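PDB 2RFB: cytochrome P450 from Picrophilus torridus, which binds heme through a cysteine thiolate and probably acts as a monooxygenase that inserts one atom of molecular oxygen into its substrate. Local coordinates for residues A301-E304 against A305-L309; D93-E97 against Y98-L102. All coordinates share one frame; numbering follows the deposited sequence.

Contact 1: residues A301-E304 against A305-L309; sequences ARLE and ASIAL
The first turns of helix 298-315, the L helix of the P450 fold, lead away from the heme pocket between neighbouring helices, and Ala-301 joins Ala-305 across an early turn. Ala-305 N gives a 2.9 Å hydrogen bond to Ala-301 O, nearly straight and close to the line of the carbonyl. Regular i to i+4 bonds follow, ending with Ala-308 N to Glu-304 O at 3.0 Å. Along one flank Leu-303 and Ile-307 meet at their ends: Leu-303 CD2 lies 3.5 Å from Ile-307 CD1, the two chains crossing at a slant. Leu-303 reaches its neighbour with CG anti to the backbone N (chi1 -151°). Ile-307 CD1 also rests 3.4 Å from Leu-303 O, so this methyl covers the carbonyl that accepts from Ile-307 N. Ala-301 touches the heme, while Arg-302 leaves the turn to make a salt bridge with Glu-223. Leu-303 and Ile-307 pack on helix 75-86 (D), Ala-305 and Ala-308 on helix 175-206 (I), and the extended chain of Glu-304 on Leu-102, Pro-103 and Ile-106 of helix 101-111 (E) and on Thr-193 of I; with L these form the conserved P450 four-helix bundle, while helix 218-228 (K) meets Ala-305 and Leu-309 on a further side.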
loop_
_atom_site.group_PDB
_atom_site.type_symbol
_atom_site.label_atom_id
_atom_site.label_comp_id
_atom_site.label_asym_id
_atom_site.label_seq_id
_atom_site.Cartn_x
_atom_site.Cartn_y
_atom_site.Cartn_z
ATOM N N ALA A 301 -2.577 7.151 2.486
ATOM C CA ALA A 301 -1.258 7.096 1.830
ATOM C C ALA A 301 -0.920 8.439 1.170
ATOM O O ALA A 301 0.188 8.957 1.319
ATOM C CB ALA A 301 -1.198 6.001 0.843
ATOM N N ARG A 302 -1.884 9.024 0.494
ATOM C CA ARG A 302 -1.683 10.332 -0.146
ATOM C C ARG A 302 -1.282 11.358 0.860
ATOM O O ARG A 302 -0.370 12.129 0.599
ATOM C CB ARG A 302 -2.943 10.832 -0.918
ATOM C CG ARG A 302 -3.081 10.154 -2.271
ATOM C CD ARG A 302 -4.358 10.571 -3.091
ATOM N NE ARG A 302 -4.279 10.095 -4.464
ATOM C CZ ARG A 302 -4.865 8.983 -4.907
ATOM N NH1 ARG A 302 -5.615 8.261 -4.080
ATOM N NH2 ARG A 302 -4.705 8.592 -6.173
ATOM N N LEU A 303 -1.960 11.378 2.006
ATOM C CA LEU A 303 -1.688 12.407 3.005
ATOM C C LEU A 303 -0.333 12.180 3.700
ATOM O O LEU A 303 0.354 13.152 4.021
ATOM C CB LEU A 303 -2.802 12.443 4.048
ATOM C CG LEU A 303 -3.198 13.728 4.805
ATOM C CD1 LEU A 303 -3.583 13.384 6.247
ATOM C CD2 LEU A 303 -2.234 14.937 4.784
ATOM N N GLU A 304 0.037 10.922 3.963
ATOM C CA GLU A 304 1.339 10.610 4.530
ATOM C C GLU A 304 2.496 10.938 3.618
ATOM O O GLU A 304 3.507 11.422 4.079
ATOM C CB GLU A 304 1.458 9.127 4.903
ATOM C CG GLU A 304 0.793 8.783 6.196
ATOM C CD GLU A 304 0.906 7.331 6.547
ATOM O OE1 GLU A 304 2.043 6.808 6.682
ATOM O OE2 GLU A 304 -0.168 6.726 6.726
ATOM N N ALA A 305 2.386 10.613 2.351
ATOM C CA ALA A 305 3.452 10.901 1.405
ATOM C C ALA A 305 3.615 12.420 1.278
ATOM O O ALA A 305 4.756 12.974 1.312
ATOM C CB ALA A 305 3.125 10.292 0.045
ATOM N N SER A 306 2.483 13.098 1.193
ATOM C CA SER A 306 2.524 14.545 1.020
ATOM C C SER A 306 3.278 15.257 2.174
ATOM O O SER A 306 4.054 16.222 1.949
ATOM C CB SER A 306 1.118 15.069 0.932
ATOM O OG SER A 306 1.130 16.442 1.200
ATOM N N ILE A 307 3.064 14.792 3.409
ATOM C CA ILE A 307 3.720 15.438 4.531
ATOM C C ILE A 307 5.182 14.978 4.516
ATOM O O ILE A 307 6.080 15.786 4.805
ATOM C CB ILE A 307 2.986 15.096 5.870
ATOM C CG1 ILE A 307 1.732 15.934 6.057
ATOM C CG2 ILE A 307 3.901 15.157 7.091
ATOM C CD1 ILE A 307 0.612 15.146 6.809
ATOM N N ALA A 308 5.410 13.694 4.190
ATOM C CA ALA A 308 6.778 13.152 4.123
ATOM C C ALA A 308 7.620 13.933 3.133
ATOM O O ALA A 308 8.702 14.383 3.456
ATOM C CB ALA A 308 6.786 11.647 3.773
ATOM N N LEU A 309 7.100 14.116 1.925
ATOM C CA LEU A 309 7.740 15.001 0.948
ATOM C C LEU A 309 8.018 16.384 1.524
ATOM O O LEU A 309 9.167 16.849 1.531
ATOM C CB LEU A 309 6.855 15.146 -0.278
ATOM C CG LEU A 309 7.457 15.873 -1.478
ATOM C CD1 LEU A 309 8.636 15.065 -2.161
ATOM C CD2 LEU A 309 6.299 16.068 -2.424
#

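Contact 2: residues D93-E97 against Y98-L102; sequences DIISE and YAVRL
Ile-94 O is gripped by two backbone donors, Ala-99 N at 2.8 Å and, through a weak and more bent bond, Tyr-98 N at 3.1 Å. The Ala-99 N-H arrives in the carbonyl plane and nearly straight. One residue on, Val-100 N repeats the i to i+5 pattern on Ile-95 O, also at 2.8 Å. These bonds mark a wide, pi-type turn in the short helix 94-99, shortly before the chain enters helix 101-111. At the other end Asp-93 is the N-cap: its OD1 accepts from Ile-95 N at 3.1 Å, from above the carboxylate plane, and also from Leu-340 N, while OD2 takes a weak bond from Ser-96 N. On the outer side Arg-101 NH2 forms a salt bridge with Glu-97 OE1, 3.1 Å away, on the anti side but tilted out of the carboxylate plane; the two charged planes stand 62° apart. Bends at chi2 (-142°) and chi3 (-110°) fold the arginine back toward Glu-97, and its CG passes 3.5 Å from Ser-96 O. A leucine at Arg-101 would probably leave the Glu-97 carboxylate without this charged mate and freer to turn. Inward, Tyr-98 CB lies 4.3 Å from Ile-94 CG2, and the phenol OH hydrogen-bonds Ser-82 of helix 75-86.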
loop_
_atom_site.group_PDB
_atom_site.type_symbol
_atom_site.label_atom_id
_atom_site.label_comp_id
_atom_site.label_asym_id
_atom_site.label_seq_id
_atom_site.Cartn_x
_atom_site.Cartn_y
_atom_site.Cartn_z
ATOM N N ASP A 93 20.007 5.594 8.081
ATOM C CA ASP A 93 19.218 4.879 7.098
ATOM C C ASP A 93 17.825 5.458 7.083
ATOM O O ASP A 93 17.086 5.319 8.057
ATOM C CB ASP A 93 19.152 3.353 7.368
ATOM C CG ASP A 93 18.268 2.603 6.322
ATOM O OD1 ASP A 93 17.944 3.155 5.251
ATOM O OD2 ASP A 93 17.867 1.459 6.556
ATOM N N ILE A 94 17.464 6.104 5.979
ATOM C CA ILE A 94 16.192 6.822 5.894
ATOM C C ILE A 94 15.000 5.856 5.887
ATOM O O ILE A 94 13.871 6.209 6.240
ATOM C CB ILE A 94 16.108 7.608 4.571
ATOM C CG1 ILE A 94 17.346 8.496 4.340
ATOM C CG2 ILE A 94 14.845 8.381 4.522
ATOM C CD1 ILE A 94 17.455 9.706 5.210
ATOM N N ILE A 95 15.234 4.652 5.379
ATOM C CA ILE A 95 14.201 3.633 5.341
ATOM C C ILE A 95 13.930 3.150 6.774
ATOM O O ILE A 95 12.844 3.369 7.310
ATOM C CB ILE A 95 14.609 2.496 4.379
ATOM C CG1 ILE A 95 14.867 3.104 2.994
ATOM C CG2 ILE A 95 13.626 1.260 4.448
ATOM C CD1 ILE A 95 13.616 3.573 2.161
ATOM N N SER A 96 14.895 2.563 7.434
ATOM C CA SER A 96 14.527 2.015 8.716
ATOM C C SER A 96 14.228 3.031 9.841
ATOM O O SER A 96 13.533 2.706 10.795
ATOM C CB SER A 96 15.548 0.990 9.168
ATOM O OG SER A 96 16.606 1.702 9.685
ATOM N N GLU A 97 14.744 4.252 9.721
ATOM C CA GLU A 97 14.623 5.258 10.781
ATOM C C GLU A 97 13.562 6.307 10.482
ATOM O O GLU A 97 13.184 7.058 11.362
ATOM C CB GLU A 97 15.954 5.948 11.060
ATOM C CG GLU A 97 17.016 4.995 11.517
ATOM C CD GLU A 97 16.618 4.165 12.757
ATOM O OE1 GLU A 97 16.218 4.786 13.792
ATOM O OE2 GLU A 97 16.742 2.895 12.697
ATOM N N TYR A 98 13.088 6.376 9.249
ATOM C CA TYR A 98 12.042 7.310 8.974
ATOM C C TYR A 98 10.928 6.624 8.209
ATOM O O TYR A 98 9.805 6.609 8.623
ATOM C CB TYR A 98 12.563 8.522 8.186
ATOM C CG TYR A 98 11.420 9.500 7.866
ATOM C CD1 TYR A 98 11.006 10.476 8.795
ATOM C CD2 TYR A 98 10.739 9.418 6.656
ATOM C CE1 TYR A 98 9.926 11.352 8.484
ATOM C CE2 TYR A 98 9.728 10.268 6.347
ATOM C CZ TYR A 98 9.324 11.231 7.246
ATOM O OH TYR A 98 8.286 12.029 6.874
ATOM N N ALA A 99 11.246 6.041 7.071
ATOM C CA ALA A 99 10.196 5.551 6.179
ATOM C C ALA A 99 9.392 4.320 6.703
ATOM O O ALA A 99 8.204 4.231 6.444
ATOM C CB ALA A 99 10.759 5.340 4.742
ATOM N N VAL A 100 10.018 3.403 7.445
ATOM C CA VAL A 100 9.295 2.291 8.108
ATOM C C VAL A 100 8.537 2.770 9.350
ATOM O O VAL A 100 7.490 2.242 9.688
ATOM C CB VAL A 100 10.276 1.141 8.529
ATOM C CG1 VAL A 100 9.779 0.291 9.780
ATOM C CG2 VAL A 100 10.611 0.250 7.366
ATOM N N ARG A 101 9.071 3.747 10.064
ATOM C CA ARG A 101 8.505 4.051 11.381
ATOM C C ARG A 101 7.255 4.918 11.298
ATOM O O ARG A 101 6.393 4.918 12.222
ATOM C CB ARG A 101 9.543 4.715 12.299
ATOM C CG ARG A 101 10.792 3.873 12.591
ATOM C CD ARG A 101 11.237 4.056 14.059
ATOM N NE ARG A 101 12.481 4.797 14.229
ATOM C CZ ARG A 101 12.795 5.562 15.291
ATOM N NH1 ARG A 101 11.946 5.743 16.303
ATOM N NH2 ARG A 101 13.967 6.174 15.324
ATOM N N LEU A 102 7.184 5.684 10.222
ATOM C CA LEU A 102 6.140 6.670 10.063
ATOM C C LEU A 102 4.793 5.966 9.904
ATOM O O LEU A 102 3.915 6.159 10.724
ATOM C CB LEU A 102 6.452 7.644 8.901
ATOM C CG LEU A 102 5.306 8.584 8.481
ATOM C CD1 LEU A 102 5.167 9.768 9.428
ATOM C CD2 LEU A 102 5.500 9.092 7.064
#

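Overall arrangement
Contact 1 is a buried piece of a long, regular helix beside the heme, whereas contact 2, about 14 Å away between centres, is partly buried and lies away from the heme site. Their chemistry differs too: in 301-309 small and aliphatic side chains prevail and Arg-302 finds its charged partner on another helix, while 93-102 holds its charged pair within itself, on its outer side, and adds an N-cap. Contact 1 is bonded i to i+4 throughout, whereas contact 2 has i to i+5 bonds. Both rest against helices 75-86 and 175-206, and they touch directly, with Tyr-98 OH 3.3 Å from Ala-308 CA and Leu-102 CG 4.1 Å from Glu-304 OE1.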